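Local coordinates for putative translational inhibitor protein (Yersinia pestis, PDB 5V4D), which is of unknown function but belongs to the Rid (YjgF-like) family, whose members include enamine/imine deaminases, and may act in a similar way, at residues 54-57 and 58-62. Sequence-based numbering, arbitrary orientation.
Sequences RQVL and KNIDA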
loop_
_atom_site.group_PDB
_atom_site.type_symbol
_atom_site.label_atom_id
_atom_site.label_comp_id
_atom_site.label_asym_id
_atom_site.label_seq_id
_atom_site.Cartn_x
_atom_site.Cartn_y
_atom_site.Cartn_z
ATOM N N ARG A 54 -10.360 6.441 -16.968
ATOM C CA ARG A 54 -11.245 7.590 -16.823
ATOM C C ARG A 54 -12.309 7.325 -15.771
ATOM O O ARG A 54 -12.560 8.187 -14.910
ATOM C CB ARG A 54 -11.908 7.931 -18.156
ATOM C CG ARG A 54 -10.954 8.434 -19.187
ATOM C CD ARG A 54 -11.713 8.879 -20.430
ATOM N NE ARG A 54 -10.748 9.215 -21.471
ATOM C CZ ARG A 54 -9.998 10.323 -21.495
ATOM N NH1 ARG A 54 -10.091 11.239 -20.546
ATOM N NH2 ARG A 54 -9.126 10.509 -22.474
ATOM N N GLN A 55 -12.900 6.120 -15.795
ATOM C CA GLN A 55 -13.946 5.790 -14.820
ATOM C C GLN A 55 -13.382 5.802 -13.399
ATOM O O GLN A 55 -14.017 6.334 -12.483
ATOM C CB GLN A 55 -14.590 4.438 -15.162
ATOM C CG GLN A 55 -15.748 4.162 -14.250
ATOM C CD GLN A 55 -16.909 5.086 -14.553
ATOM O OE1 GLN A 55 -17.359 5.140 -15.698
ATOM N NE2 GLN A 55 -17.316 5.890 -13.586
ATOM N N VAL A 56 -12.174 5.237 -13.208
ATOM C CA VAL A 56 -11.594 5.163 -11.877
ATOM C C VAL A 56 -11.348 6.559 -11.335
ATOM O O VAL A 56 -11.630 6.847 -10.167
ATOM C CB VAL A 56 -10.300 4.346 -11.930
ATOM C CG1 VAL A 56 -9.417 4.586 -10.691
ATOM C CG2 VAL A 56 -10.640 2.865 -12.131
ATOM N N LEU A 57 -10.812 7.444 -12.176
ATOM C CA LEU A 57 -10.498 8.794 -11.702
ATOM C C LEU A 57 -11.770 9.565 -11.389
ATOM O O LEU A 57 -11.792 10.368 -10.453
ATOM C CB LEU A 57 -9.633 9.524 -12.743
ATOM C CG LEU A 57 -8.291 8.828 -12.880
ATOM C CD1 LEU A 57 -7.597 9.433 -14.102
ATOM C CD2 LEU A 57 -7.449 8.978 -11.634
ATOM N N LYS A 58 -12.840 9.370 -12.178
ATOM C CA LYS A 58 -14.117 10.018 -11.849
ATOM C C LYS A 58 -14.685 9.491 -10.539
ATOM O O LYS A 58 -15.283 10.261 -9.761
ATOM C CB LYS A 58 -15.140 9.815 -12.986
ATOM C CG LYS A 58 -14.862 10.651 -14.255
ATOM C CD LYS A 58 -14.953 12.160 -13.997
ATOM C CE LYS A 58 -16.344 12.604 -13.543
ATOM N NZ LYS A 58 -16.479 14.120 -13.339
ATOM N N ASN A 59 -14.533 8.183 -10.286
ATOM C CA ASN A 59 -15.015 7.612 -9.028
ATOM C C ASN A 59 -14.245 8.180 -7.844
ATOM O O ASN A 59 -14.839 8.535 -6.818
ATOM C CB ASN A 59 -14.889 6.073 -9.058
ATOM C CG ASN A 59 -15.830 5.431 -10.060
ATOM O OD1 ASN A 59 -16.736 6.083 -10.558
ATOM N ND2 ASN A 59 -15.632 4.140 -10.337
ATOM N N ILE A 60 -12.928 8.297 -7.980
ATOM C CA ILE A 60 -12.121 8.946 -6.944
ATOM C C ILE A 60 -12.582 10.378 -6.721
ATOM O O ILE A 60 -12.751 10.807 -5.586
ATOM C CB ILE A 60 -10.627 8.912 -7.317
ATOM C CG1 ILE A 60 -10.085 7.478 -7.216
ATOM C CG2 ILE A 60 -9.809 9.926 -6.446
ATOM C CD1 ILE A 60 -8.690 7.287 -7.930
ATOM N N ASP A 61 -12.781 11.135 -7.796
ATOM C CA ASP A 61 -13.205 12.520 -7.634
ATOM C C ASP A 61 -14.500 12.605 -6.830
ATOM O O ASP A 61 -14.642 13.471 -5.961
ATOM C CB ASP A 61 -13.358 13.162 -9.016
ATOM C CG ASP A 61 -13.313 14.660 -8.939
ATOM O OD1 ASP A 61 -12.202 15.167 -8.710
ATOM O OD2 ASP A 61 -14.359 15.312 -9.174
ATOM N N ALA A 62 -15.465 11.717 -7.110
ATOM C CA ALA A 62 -16.727 11.743 -6.365
ATOM C C ALA A 62 -16.510 11.549 -4.865
ATOM O O ALA A 62 -17.216 12.164 -4.041
ATOM C CB ALA A 62 -17.687 10.666 -6.891
#
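The middle of the α-helix 49-66 illustrates how a single helix can present a polar and an apolar side at once, with Q55 and N59 meeting on the first and V56, L57 and I60 on the second. The amide NE2 of Q55 donates to OD1 of N59 at 3.1 Å, four residues on, and runs beside the main-chain bond from N59 N to Q55 O (2.9 Å), with donor and acceptor residues exchanged. The Q55 chain leads outward on an extended first torsion (chi1 -174°), and a bend at chi2 turns NE2 toward the next turn. The acceptor lies nearly in the amide plane of Q55, whereas the donor stands above the carbonyl plane of N59, and the two amide planes lie 38° apart. At the other end of the N59 amide, ND2 is bonded to the carbonyl O of I37, so both ends of this buried group are held and its rotation is fixed.

In this Rid-family subunit V56 and I60 pack on the β-sheet, both resting on I122 of strand 120-127. CD1 of I60 reaches back to CG1 of V56 at 3.9 Å and more loosely to CD2 of L57 at 4.3 Å. L57 turns instead to I93 and Y97 of helix 87-98, where the hydroxyl of Y97 also hydrogen-bonds OD1 of D61. I60 N bonds to V56 O and D61 N to L57 O, each at 2.9 Å.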